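Local coordinates for protein mini spindles (Drosophila melanogaster, PDB 5VJC) that probably binds tubulin through HEAT-repeat TOG domains and so promotes microtubule dynamics and mitotic spindle formation, at residues D44-A49 with A57-D62; A84-L89 with Q120-E125; S106-G111 with D150-G155; Y202-C207 with F239-K244. One frame throughout, in Å; residues are numbered along the deposited sequence.

Interaction 1. Residues D44-A49 with A57-D62; sequences DQMMTA and ANMFHD
Met46 meets Met59 and Phe60 where helix 36-48 faces the end of helix 53-59, two consecutive helices of a HEAT-repeat domain. Along 44-49, Gln45 turns to a third helix instead: it packs on Leu91 of helix 89-99, and its OE1 has a weak hydrogen bond from Lys94. One residue on, Met46 sets CG beside its backbone N (chi1 -77°) and runs fully extended from there, which carries the sulfur across the gap. Met46 SD lies 3.4 Å from Met59 SD, a close van der Waals contact, and the methyl follows, with Met46 CE 3.5 Å from Met59 SD. The two thioether chains pass at a slant. The same sulfur also comes to the rim of the Phe60 ring, 3.9 Å from Phe60 CE2 and 76° off the ring normal, an edge-on Met-aromatic contact. Met47 instead packs on Lys53 and Ile56, and Ala49 again on Leu91. Replacing Met46 with an alanine would probably open a gap beside Met59 SD and leave the Phe60 edge without its sulfur partner. On the far side of the turn, Met59 also rests on Ile92 and Val70. Chemically, the pairing is apolar and undirected: polarisable sulfurs and a ring edge join the two segments mainly by dispersion, with no polar pair between them.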
loop_
_atom_site.group_PDB
_atom_site.type_symbol
_atom_site.label_atom_id
_atom_site.label_comp_id
_atom_site.label_asym_id
_atom_site.label_seq_id
_atom_site.Cartn_x
_atom_site.Cartn_y
_atom_site.Cartn_z
ATOM N N ASP A 44 -20.166 11.041 -5.025
ATOM C CA ASP A 44 -20.369 12.101 -6.029
ATOM C C ASP A 44 -19.607 11.826 -7.325
ATOM O O ASP A 44 -20.176 11.874 -8.423
ATOM C CB ASP A 44 -19.936 13.452 -5.457
ATOM C CG ASP A 44 -21.006 14.079 -4.560
ATOM O OD1 ASP A 44 -22.043 13.421 -4.342
ATOM O OD2 ASP A 44 -20.808 15.217 -4.065
ATOM N N GLN A 45 -18.315 11.518 -7.198
ATOM C CA GLN A 45 -17.473 11.262 -8.362
ATOM C C GLN A 45 -17.904 10.024 -9.123
ATOM O O GLN A 45 -17.814 9.991 -10.346
ATOM C CB GLN A 45 -16.007 11.118 -7.956
ATOM C CG GLN A 45 -15.365 12.429 -7.515
ATOM C CD GLN A 45 -13.912 12.237 -7.149
ATOM O OE1 GLN A 45 -13.540 11.208 -6.565
ATOM N NE2 GLN A 45 -13.074 13.204 -7.508
ATOM N N MET A 46 -18.360 8.998 -8.410
ATOM C CA MET A 46 -18.816 7.791 -9.102
ATOM C C MET A 46 -20.115 8.081 -9.849
ATOM O O MET A 46 -20.334 7.571 -10.954
ATOM C CB MET A 46 -19.027 6.635 -8.133
ATOM C CG MET A 46 -17.734 5.950 -7.680
ATOM S SD MET A 46 -18.182 4.618 -6.574
ATOM C CE MET A 46 -16.536 3.962 -6.184
ATOM N N MET A 47 -20.977 8.875 -9.219
ATOM C CA MET A 47 -22.217 9.335 -9.856
ATOM C C MET A 47 -21.891 9.996 -11.188
ATOM O O MET A 47 -22.319 9.541 -12.245
ATOM C CB MET A 47 -22.969 10.321 -8.953
ATOM C CG MET A 47 -23.673 9.700 -7.773
ATOM S SD MET A 47 -25.086 8.690 -8.253
ATOM C CE MET A 47 -25.671 8.131 -6.644
ATOM N N THR A 48 -21.097 11.055 -11.110
ATOM C CA THR A 48 -20.632 11.807 -12.281
ATOM C C THR A 48 -19.983 10.929 -13.349
ATOM O O THR A 48 -20.121 11.191 -14.551
ATOM C CB THR A 48 -19.648 12.896 -11.836
ATOM O OG1 THR A 48 -20.315 13.784 -10.927
ATOM C CG2 THR A 48 -19.089 13.679 -13.019
ATOM N N ALA A 49 -19.300 9.869 -12.921
ATOM C CA ALA A 49 -18.617 8.972 -13.856
ATOM C C ALA A 49 -19.535 7.909 -14.491
ATOM O O ALA A 49 -19.066 7.076 -15.248
ATOM C CB ALA A 49 -17.430 8.284 -13.147
ATOM N N ALA A 57 -24.940 2.071 -4.875
ATOM C CA ALA A 57 -25.762 1.816 -3.695
ATOM C C ALA A 57 -25.129 0.750 -2.789
ATOM O O ALA A 57 -25.034 0.943 -1.574
ATOM C CB ALA A 57 -27.186 1.398 -4.105
ATOM N N ASN A 58 -24.686 -0.354 -3.392
ATOM C CA ASN A 58 -24.050 -1.455 -2.656
ATOM C C ASN A 58 -22.702 -1.079 -2.070
ATOM O O ASN A 58 -22.329 -1.549 -0.996
ATOM C CB ASN A 58 -23.879 -2.673 -3.564
ATOM C CG ASN A 58 -25.187 -3.389 -3.810
ATOM O OD1 ASN A 58 -26.056 -3.401 -2.941
ATOM N ND2 ASN A 58 -25.340 -3.975 -4.994
ATOM N N MET A 59 -21.988 -0.214 -2.781
ATOM C CA MET A 59 -20.660 0.242 -2.392
ATOM C C MET A 59 -20.685 1.008 -1.081
ATOM O O MET A 59 -19.751 0.917 -0.277
ATOM C CB MET A 59 -20.058 1.122 -3.494
ATOM C CG MET A 59 -19.403 0.341 -4.616
ATOM S SD MET A 59 -18.940 1.393 -6.016
ATOM C CE MET A 59 -17.856 0.279 -6.884
ATOM N N PHE A 60 -21.754 1.762 -0.856
ATOM C CA PHE A 60 -21.808 2.591 0.337
ATOM C C PHE A 60 -22.854 2.095 1.345
ATOM O O PHE A 60 -23.236 2.800 2.268
ATOM C CB PHE A 60 -22.027 4.048 -0.071
ATOM C CG PHE A 60 -20.912 4.575 -0.944
ATOM C CD1 PHE A 60 -19.706 4.981 -0.379
ATOM C CD2 PHE A 60 -21.031 4.585 -2.328
ATOM C CE1 PHE A 60 -18.654 5.433 -1.176
ATOM C CE2 PHE A 60 -19.978 5.034 -3.142
ATOM C CZ PHE A 60 -18.790 5.457 -2.569
ATOM N N HIS A 61 -23.262 0.845 1.188
ATOM C CA HIS A 61 -24.081 0.190 2.188
ATOM C C HIS A 61 -23.211 -0.075 3.432
ATOM O O HIS A 61 -22.003 -0.283 3.324
ATOM C CB HIS A 61 -24.665 -1.106 1.621
ATOM C CG HIS A 61 -25.883 -1.590 2.339
ATOM N ND1 HIS A 61 -25.858 -2.021 3.649
ATOM C CD2 HIS A 61 -27.168 -1.716 1.924
ATOM C CE1 HIS A 61 -27.073 -2.390 4.014
ATOM N NE2 HIS A 61 -27.887 -2.209 2.987
ATOM N N ASP A 62 -23.813 -0.057 4.612
ATOM C CA ASP A 62 -23.042 -0.281 5.832
ATOM C C ASP A 62 -22.696 -1.760 6.026
ATOM O O ASP A 62 -21.750 -2.090 6.730
ATOM C CB ASP A 62 -23.800 0.250 7.054
ATOM C CG ASP A 62 -23.219 1.567 7.580
ATOM O OD1 ASP A 62 -22.530 2.284 6.811
ATOM O OD2 ASP A 62 -23.456 1.889 8.768
#

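Interaction 2. Residues A84-L89 with Q120-E125; sequences ALVCNL and QVLIDE
Leu122 sends both of its methyl groups against the 84-89 segment, one mainly to each of two partners. Leu122 CD1 meets Leu89 CD2 at 3.7 Å, the two side chains reaching toward each other tip to tip. Leu122 CD2 touches Val86 CG2 at 4.0 Å, and there the chains run past one another in opposite senses. Leu122 thus meets a valine and a leucine three residues apart, on either side of the break at Asn88. Its CB does not aim straight at the partner segment; with CG beside the backbone N (chi1 -55°) and an extended chi2, the methyls swing over to it. The first shell is wholly apolar.

A step further out, Asn88, where helix 82-87 gives way to helix 89-99, folds its side chain back so that ND2 donates to Ala84 O at 2.9 Å, a nearly straight bond (168°) that approaches 33° out of the carbonyl plane. The same oxygen accepts Asn88 N, while ND2 also serves Cys9 O, tying the bend between Val86 and Leu89 to the N-terminal stretch at Cys9. Away from the contact, within helix 105-124, Gln120 NE2 donates to Asp124 OD1 at 2.9 Å, coming from above the carboxylate plane.

Around the contact, Leu89 and Leu122 share Tyr127 of the following loop, Leu85 and Leu89 lean on Val118 of helix 105-124, and Ile123 packs on Leu165 and Val166 of helix 150-166. Helix 105-124 is therefore sandwiched between the 82-99 region and helix 150-166.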
loop_
_atom_site.group_PDB
_atom_site.type_symbol
_atom_site.label_atom_id
_atom_site.label_comp_id
_atom_site.label_asym_id
_atom_site.label_seq_id
_atom_site.Cartn_x
_atom_site.Cartn_y
_atom_site.Cartn_z
ATOM N N ALA A 84 -12.778 -0.358 -19.205
ATOM C CA ALA A 84 -13.610 0.376 -18.260
ATOM C C ALA A 84 -12.981 0.414 -16.854
ATOM O O ALA A 84 -12.945 1.466 -16.216
ATOM C CB ALA A 84 -15.007 -0.230 -18.214
ATOM N N LEU A 85 -12.464 -0.725 -16.393
ATOM C CA LEU A 85 -11.752 -0.768 -15.111
ATOM C C LEU A 85 -10.667 0.308 -15.096
ATOM O O LEU A 85 -10.645 1.141 -14.195
ATOM C CB LEU A 85 -11.148 -2.162 -14.840
ATOM C CG LEU A 85 -10.571 -2.381 -13.427
ATOM C CD1 LEU A 85 -9.175 -1.792 -13.273
ATOM C CD2 LEU A 85 -11.513 -1.764 -12.421
ATOM N N VAL A 86 -9.798 0.318 -16.103
ATOM C CA VAL A 86 -8.727 1.318 -16.167
ATOM C C VAL A 86 -9.242 2.765 -16.172
ATOM O O VAL A 86 -8.696 3.633 -15.478
ATOM C CB VAL A 86 -7.827 1.099 -17.408
ATOM C CG1 VAL A 86 -6.808 2.236 -17.551
ATOM C CG2 VAL A 86 -7.113 -0.257 -17.299
ATOM N N CYS A 87 -10.283 3.023 -16.958
ATOM C CA CYS A 87 -10.949 4.325 -16.965
ATOM C C CYS A 87 -11.479 4.747 -15.581
ATOM O O CYS A 87 -11.595 5.947 -15.282
ATOM C CB CYS A 87 -12.099 4.312 -17.984
ATOM S SG CYS A 87 -11.534 4.216 -19.699
ATOM N N ASN A 88 -11.820 3.770 -14.743
ATOM C CA ASN A 88 -12.353 4.082 -13.428
ATOM C C ASN A 88 -11.426 3.618 -12.289
ATOM O O ASN A 88 -11.833 3.567 -11.136
ATOM C CB ASN A 88 -13.743 3.463 -13.273
ATOM C CG ASN A 88 -14.760 4.071 -14.228
ATOM O OD1 ASN A 88 -15.426 5.034 -13.885
ATOM N ND2 ASN A 88 -14.875 3.507 -15.430
ATOM N N LEU A 89 -10.174 3.322 -12.620
ATOM C CA LEU A 89 -9.250 2.742 -11.640
ATOM C C LEU A 89 -9.146 3.544 -10.349
ATOM O O LEU A 89 -9.143 2.977 -9.249
ATOM C CB LEU A 89 -7.843 2.603 -12.251
ATOM C CG LEU A 89 -6.758 2.030 -11.322
ATOM C CD1 LEU A 89 -7.096 0.590 -10.846
ATOM C CD2 LEU A 89 -5.358 2.094 -12.003
ATOM N N GLN A 120 -2.417 -7.145 -12.229
ATOM C CA GLN A 120 -1.984 -7.969 -13.355
ATOM C C GLN A 120 -2.450 -7.387 -14.700
ATOM O O GLN A 120 -1.668 -7.307 -15.658
ATOM C CB GLN A 120 -2.484 -9.411 -13.221
ATOM C CG GLN A 120 -1.761 -10.339 -14.212
ATOM C CD GLN A 120 -0.242 -10.226 -14.084
ATOM O OE1 GLN A 120 0.315 -10.442 -13.002
ATOM N NE2 GLN A 120 0.433 -9.866 -15.179
ATOM N N VAL A 121 -3.707 -6.968 -14.774
ATOM C CA VAL A 121 -4.203 -6.269 -15.973
ATOM C C VAL A 121 -3.382 -5.010 -16.263
ATOM O O VAL A 121 -2.968 -4.774 -17.408
ATOM C CB VAL A 121 -5.698 -5.904 -15.838
ATOM C CG1 VAL A 121 -6.140 -4.933 -16.947
ATOM C CG2 VAL A 121 -6.532 -7.169 -15.894
ATOM N N LEU A 122 -3.094 -4.220 -15.233
ATOM C CA LEU A 122 -2.301 -2.999 -15.436
ATOM C C LEU A 122 -0.893 -3.321 -15.958
ATOM O O LEU A 122 -0.358 -2.632 -16.840
ATOM C CB LEU A 122 -2.205 -2.202 -14.136
ATOM C CG LEU A 122 -3.541 -1.829 -13.484
ATOM C CD1 LEU A 122 -3.317 -0.944 -12.251
ATOM C CD2 LEU A 122 -4.474 -1.157 -14.489
ATOM N N ILE A 123 -0.292 -4.370 -15.408
ATOM C CA ILE A 123 1.031 -4.802 -15.861
ATOM C C ILE A 123 0.981 -5.284 -17.314
ATOM O O ILE A 123 1.815 -4.891 -18.132
ATOM C CB ILE A 123 1.588 -5.899 -14.953
ATOM C CG1 ILE A 123 1.813 -5.318 -13.544
ATOM C CG2 ILE A 123 2.877 -6.501 -15.563
ATOM C CD1 ILE A 123 2.018 -6.355 -12.460
ATOM N N ASP A 124 -0.033 -6.081 -17.632
ATOM C CA ASP A 124 -0.187 -6.658 -18.966
ATOM C C ASP A 124 -0.446 -5.578 -20.015
ATOM O O ASP A 124 0.048 -5.659 -21.146
ATOM C CB ASP A 124 -1.323 -7.686 -18.974
ATOM C CG ASP A 124 -0.933 -8.991 -18.294
ATOM O OD1 ASP A 124 0.262 -9.177 -18.012
ATOM O OD2 ASP A 124 -1.822 -9.830 -18.048
ATOM N N GLU A 125 -1.202 -4.559 -19.621
ATOM C CA GLU A 125 -1.523 -3.446 -20.501
ATOM C C GLU A 125 -0.467 -2.335 -20.462
ATOM O O GLU A 125 -0.613 -1.313 -21.127
ATOM C CB GLU A 125 -2.893 -2.871 -20.132
ATOM C CG GLU A 125 -4.040 -3.866 -20.245
ATOM C CD GLU A 125 -4.416 -4.200 -21.685
ATOM O OE1 GLU A 125 -3.986 -3.469 -22.610
ATOM O OE2 GLU A 125 -5.154 -5.195 -21.887
#

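Interaction 3. Residues S106-G111 with D150-G155; sequences SVLIKG and DAVRNG
Val152 gives up the most surface here, followed by Ile109 and Leu108, and these three carry the contact between helices 105-124 and 150-166. Val152 uses one branch: its CG2 comes to 4.0 Å from Leu108 CB and 4.1 Å from Leu108 CD1, the two side chains crossing at a slant. Val152 CG2 also approaches Ile109 CG1, at 4.2 Å. That branch stands beside the backbone N of Val152, while CG1 is anti to it (chi1 177°). Ile109 brings its longer arm over the small Ala151, whose CB lies 3.7 Å from Ile109 CD1. The near-parallel packing of two helices with one intervening helix, 131-142, is consistent with the side-by-side helix packing of a HEAT-repeat solenoid; the short segments run 9.1 Å apart at an angle of 31°. The backbones come close, with Ile109 CA and Val152 CA only 5.7 Å apart. Leu108 and Val152 are buried and both also touch Asp147 in the loop before helix 150-166, whereas Ala151 lies at the exposed margin. On the far flank of that helix, Arg153 NH2 forms a salt bridge with Asp150 OD1 at 3.6 Å, and its NH1 is hydrogen-bonded to Asp147 O.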
loop_
_atom_site.group_PDB
_atom_site.type_symbol
_atom_site.label_atom_id
_atom_site.label_comp_id
_atom_site.label_asym_id
_atom_site.label_seq_id
_atom_site.Cartn_x
_atom_site.Cartn_y
_atom_site.Cartn_z
ATOM N N SER A 106 -13.052 -11.032 5.709
ATOM C CA SER A 106 -13.498 -11.561 4.429
ATOM C C SER A 106 -13.358 -10.477 3.358
ATOM O O SER A 106 -12.892 -10.740 2.250
ATOM C CB SER A 106 -14.950 -12.048 4.496
ATOM O OG SER A 106 -15.105 -13.044 5.492
ATOM N N VAL A 107 -13.755 -9.259 3.704
ATOM C CA VAL A 107 -13.720 -8.157 2.736
ATOM C C VAL A 107 -12.266 -7.842 2.372
ATOM O O VAL A 107 -11.938 -7.612 1.201
ATOM C CB VAL A 107 -14.434 -6.889 3.278
ATOM C CG1 VAL A 107 -14.195 -5.712 2.354
ATOM C CG2 VAL A 107 -15.931 -7.141 3.432
ATOM N N LEU A 108 -11.379 -7.878 3.363
ATOM C CA LEU A 108 -9.976 -7.614 3.083
ATOM C C LEU A 108 -9.385 -8.684 2.156
ATOM O O LEU A 108 -8.739 -8.355 1.160
ATOM C CB LEU A 108 -9.182 -7.498 4.382
ATOM C CG LEU A 108 -9.606 -6.379 5.335
ATOM C CD1 LEU A 108 -8.846 -6.483 6.664
ATOM C CD2 LEU A 108 -9.372 -5.027 4.712
ATOM N N ILE A 109 -9.636 -9.961 2.439
ATOM C CA ILE A 109 -9.033 -11.034 1.641
ATOM C C ILE A 109 -9.550 -11.059 0.200
ATOM O O ILE A 109 -8.788 -11.228 -0.750
ATOM C CB ILE A 109 -9.263 -12.428 2.290
ATOM C CG1 ILE A 109 -8.361 -12.595 3.524
ATOM C CG2 ILE A 109 -8.957 -13.544 1.280
ATOM C CD1 ILE A 109 -8.879 -13.589 4.571
ATOM N N LYS A 110 -10.852 -10.927 0.047
ATOM C CA LYS A 110 -11.437 -10.901 -1.285
ATOM C C LYS A 110 -11.079 -9.599 -2.041
ATOM O O LYS A 110 -10.805 -9.652 -3.230
ATOM C CB LYS A 110 -12.953 -11.083 -1.201
ATOM C CG LYS A 110 -13.383 -12.429 -0.583
ATOM C CD LYS A 110 -12.770 -13.610 -1.349
ATOM C CE LYS A 110 -13.580 -13.937 -2.598
ATOM N NZ LYS A 110 -12.975 -15.085 -3.339
ATOM N N GLY A 111 -11.066 -8.453 -1.356
ATOM C CA GLY A 111 -10.624 -7.203 -1.993
ATOM C C GLY A 111 -9.167 -7.283 -2.454
ATOM O O GLY A 111 -8.808 -6.842 -3.552
ATOM N N ASP A 150 -2.866 -13.634 8.863
ATOM C CA ASP A 150 -1.908 -14.093 7.869
ATOM C C ASP A 150 -2.344 -13.854 6.412
ATOM O O ASP A 150 -1.556 -13.385 5.591
ATOM C CB ASP A 150 -1.655 -15.581 8.083
ATOM C CG ASP A 150 -0.553 -16.104 7.227
ATOM O OD1 ASP A 150 0.596 -16.129 7.707
ATOM O OD2 ASP A 150 -0.834 -16.501 6.080
ATOM N N ALA A 151 -3.591 -14.177 6.081
ATOM C CA ALA A 151 -4.012 -14.075 4.680
ATOM C C ALA A 151 -4.091 -12.610 4.226
ATOM O O ALA A 151 -3.825 -12.305 3.061
ATOM C CB ALA A 151 -5.338 -14.758 4.463
ATOM N N VAL A 152 -4.441 -11.720 5.151
ATOM C CA VAL A 152 -4.434 -10.280 4.862
ATOM C C VAL A 152 -3.010 -9.780 4.608
ATOM O O VAL A 152 -2.751 -9.114 3.598
ATOM C CB VAL A 152 -5.063 -9.460 5.993
ATOM C CG1 VAL A 152 -4.960 -7.970 5.691
ATOM C CG2 VAL A 152 -6.530 -9.852 6.188
ATOM N N ARG A 153 -2.081 -10.111 5.507
ATOM C CA ARG A 153 -0.689 -9.698 5.341
ATOM C C ARG A 153 -0.116 -10.217 4.028
ATOM O O ARG A 153 0.551 -9.471 3.286
ATOM C CB ARG A 153 0.168 -10.183 6.520
ATOM C CG ARG A 153 -0.272 -9.670 7.880
ATOM C CD ARG A 153 0.846 -9.842 8.916
ATOM N NE ARG A 153 1.208 -11.252 9.058
ATOM C CZ ARG A 153 0.608 -12.091 9.896
ATOM N NH1 ARG A 153 -0.367 -11.661 10.681
ATOM N NH2 ARG A 153 0.997 -13.368 9.958
ATOM N N ASN A 154 -0.377 -11.488 3.711
ATOM C CA ASN A 154 0.119 -12.026 2.440
ATOM C C ASN A 154 -0.481 -11.312 1.213
ATOM O O ASN A 154 0.189 -11.130 0.192
ATOM C CB ASN A 154 -0.147 -13.530 2.347
ATOM C CG ASN A 154 0.880 -14.342 3.130
ATOM O OD1 ASN A 154 1.960 -13.836 3.453
ATOM N ND2 ASN A 154 0.551 -15.596 3.445
ATOM N N GLY A 155 -1.746 -10.931 1.319
ATOM C CA GLY A 155 -2.449 -10.308 0.206
ATOM C C GLY A 155 -1.893 -8.915 -0.024
ATOM O O GLY A 155 -1.631 -8.520 -1.154
#

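Interaction 4. Residues Y202-C207 with F239-K244; sequences YGMNIC and FLSGEK
Leu240 and Ser241 end helix 224-241 against Gly203 and Met204, in the turn that follows helix 185-202. Here the C-terminal ends of two helices of the HEAT-repeat array lie side by side, with helix 209-217 between them in sequence. Along 239-244, Leu240 comes first: its CB lies 3.8 Å from Met204 CG, while CD1 extends to Gly203 CA at 4.0 Å. Gly203 has positive phi (72°), a conformation that suits glycine, as the chain leaves its helix. Leu240 and Met204 both also touch Ile199 of helix 185-202. Ser241 is next, its hydroxyl hydrogen-bonded to Val237 O, one turn back in its own helix, so the polar atom is provided for although its neighbours across the contact are apolar. Instead of extending, Met204 bends at chi2 and at chi3 (-50°), curling its thioether round the serine oxygen, with Met204 CG 3.3 Å from Ser241 OG. Cutting Met204 back to an alanine would probably leave Leu240 CB and the flank of Ser241 without cover and open a gap between the helix ends. At Gly242 the chain leaves helical geometry, again with positive phi, and turns away from the methionine, whose SD lies 3.5 Å from Ser241 OG.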
loop_
_atom_site.group_PDB
_atom_site.type_symbol
_atom_site.label_atom_id
_atom_site.label_comp_id
_atom_site.label_asym_id
_atom_site.label_seq_id
_atom_site.Cartn_x
_atom_site.Cartn_y
_atom_site.Cartn_z
ATOM N N TYR A 202 16.298 -3.881 -5.070
ATOM C CA TYR A 202 16.626 -2.689 -5.822
ATOM C C TYR A 202 18.037 -2.203 -5.516
ATOM O O TYR A 202 18.545 -1.314 -6.183
ATOM C CB TYR A 202 15.601 -1.592 -5.533
ATOM C CG TYR A 202 14.249 -1.907 -6.134
ATOM C CD1 TYR A 202 13.982 -1.616 -7.465
ATOM C CD2 TYR A 202 13.253 -2.521 -5.386
ATOM C CE1 TYR A 202 12.748 -1.924 -8.039
ATOM C CE2 TYR A 202 12.013 -2.823 -5.947
ATOM C CZ TYR A 202 11.766 -2.510 -7.272
ATOM O OH TYR A 202 10.550 -2.814 -7.845
ATOM N N GLY A 203 18.656 -2.785 -4.495
ATOM C CA GLY A 203 19.964 -2.331 -4.049
ATOM C C GLY A 203 19.913 -0.990 -3.334
ATOM O O GLY A 203 18.836 -0.401 -3.143
ATOM N N MET A 204 21.083 -0.490 -2.942
ATOM C CA MET A 204 21.141 0.695 -2.093
ATOM C C MET A 204 20.700 1.976 -2.762
ATOM O O MET A 204 20.543 2.981 -2.068
ATOM C CB MET A 204 22.549 0.889 -1.535
ATOM C CG MET A 204 22.973 -0.219 -0.591
ATOM S SD MET A 204 21.941 -0.309 0.891
ATOM C CE MET A 204 21.972 1.418 1.392
ATOM N N ASN A 205 20.490 1.972 -4.083
ATOM C CA ASN A 205 19.930 3.155 -4.727
ATOM C C ASN A 205 18.573 3.538 -4.109
ATOM O O ASN A 205 18.174 4.700 -4.151
ATOM C CB ASN A 205 19.746 2.948 -6.238
ATOM C CG ASN A 205 21.059 3.030 -7.014
ATOM O OD1 ASN A 205 22.145 3.062 -6.431
ATOM N ND2 ASN A 205 20.959 3.055 -8.341
ATOM N N ILE A 206 17.867 2.558 -3.558
ATOM C CA ILE A 206 16.514 2.798 -3.038
ATOM C C ILE A 206 16.552 3.262 -1.587
ATOM O O ILE A 206 15.535 3.687 -1.015
ATOM C CB ILE A 206 15.648 1.533 -3.146
ATOM C CG1 ILE A 206 14.163 1.899 -3.204
ATOM C CG2 ILE A 206 15.950 0.560 -2.000
ATOM C CD1 ILE A 206 13.258 0.711 -3.499
ATOM N N CYS A 207 17.731 3.183 -0.985
ATOM C CA CYS A 207 17.827 3.387 0.448
ATOM C C CYS A 207 18.871 4.430 0.806
ATOM O O CYS A 207 20.045 4.103 0.922
ATOM C CB CYS A 207 18.147 2.058 1.129
ATOM S SG CYS A 207 18.210 2.125 2.916
ATOM N N PHE A 239 25.746 -6.122 3.784
ATOM C CA PHE A 239 26.154 -6.935 2.637
ATOM C C PHE A 239 26.315 -6.138 1.353
ATOM O O PHE A 239 27.034 -6.558 0.444
ATOM C CB PHE A 239 25.144 -8.057 2.391
ATOM C CG PHE A 239 25.121 -9.117 3.459
ATOM C CD1 PHE A 239 26.239 -9.382 4.227
ATOM C CD2 PHE A 239 23.980 -9.868 3.677
ATOM C CE1 PHE A 239 26.208 -10.362 5.208
ATOM C CE2 PHE A 239 23.943 -10.850 4.652
ATOM C CZ PHE A 239 25.061 -11.099 5.418
ATOM N N LEU A 240 25.637 -5.000 1.251
ATOM C CA LEU A 240 25.695 -4.218 0.027
ATOM C C LEU A 240 26.576 -3.002 0.177
ATOM O O LEU A 240 26.961 -2.393 -0.817
ATOM C CB LEU A 240 24.295 -3.776 -0.414
ATOM C CG LEU A 240 23.303 -4.887 -0.774
ATOM C CD1 LEU A 240 21.945 -4.265 -1.123
ATOM C CD2 LEU A 240 23.843 -5.728 -1.941
ATOM N N SER A 241 26.894 -2.644 1.418
ATOM C CA SER A 241 27.506 -1.339 1.670
ATOM C C SER A 241 28.824 -1.439 2.425
ATOM O O SER A 241 29.610 -0.494 2.432
ATOM C CB SER A 241 26.544 -0.440 2.447
ATOM O OG SER A 241 25.271 -0.396 1.824
ATOM N N GLY A 242 29.057 -2.577 3.065
ATOM C CA GLY A 242 30.307 -2.798 3.769
ATOM C C GLY A 242 30.441 -1.930 5.008
ATOM O O GLY A 242 29.447 -1.429 5.538
ATOM N N GLU A 243 31.679 -1.738 5.462
ATOM C CA GLU A 243 31.942 -1.104 6.753
ATOM C C GLU A 243 31.463 0.350 6.821
ATOM O O GLU A 243 31.405 0.933 7.906
ATOM C CB GLU A 243 33.439 -1.182 7.079
ATOM C CG GLU A 243 33.738 -1.562 8.530
ATOM C CD GLU A 243 33.655 -3.063 8.780
ATOM O OE1 GLU A 243 33.714 -3.839 7.798
ATOM O OE2 GLU A 243 33.523 -3.461 9.962
ATOM N N LYS A 244 31.104 0.923 5.675
ATOM C CA LYS A 244 30.508 2.257 5.632
ATOM C C LYS A 244 29.139 2.274 6.326
ATOM O O LYS A 244 28.621 3.339 6.687
ATOM C CB LYS A 244 30.366 2.744 4.187
ATOM C CG LYS A 244 29.995 4.219 4.067
ATOM C CD LYS A 244 30.049 4.709 2.623
ATOM C CE LYS A 244 28.841 4.254 1.810
ATOM N NZ LYS A 244 27.978 5.416 1.404
#

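The four contacts follow the solenoid from one end toward the other. Interactions 1 and 4 lie on opposite sides of the chain's centre, their centres about 46 Å apart. Interactions 1 and 2, with centres about 20 Å apart, are the pair that touch directly: Ala49 CB packs 3.9 Å from Asn88 OD1. Interactions 2 and 3 share helix 105-124, which meets 84-89 near its C-terminal end and 150-155 near its start; their centres are about 21 Å apart, and their segments alternate along the sequence. Interaction 4 is separate, its nearest atoms about 10 Å from interaction 2 and about 15 Å from interaction 3. All four are small and lack hydrogen bonds between their segments; apolar side chains make interactions 1 to 3.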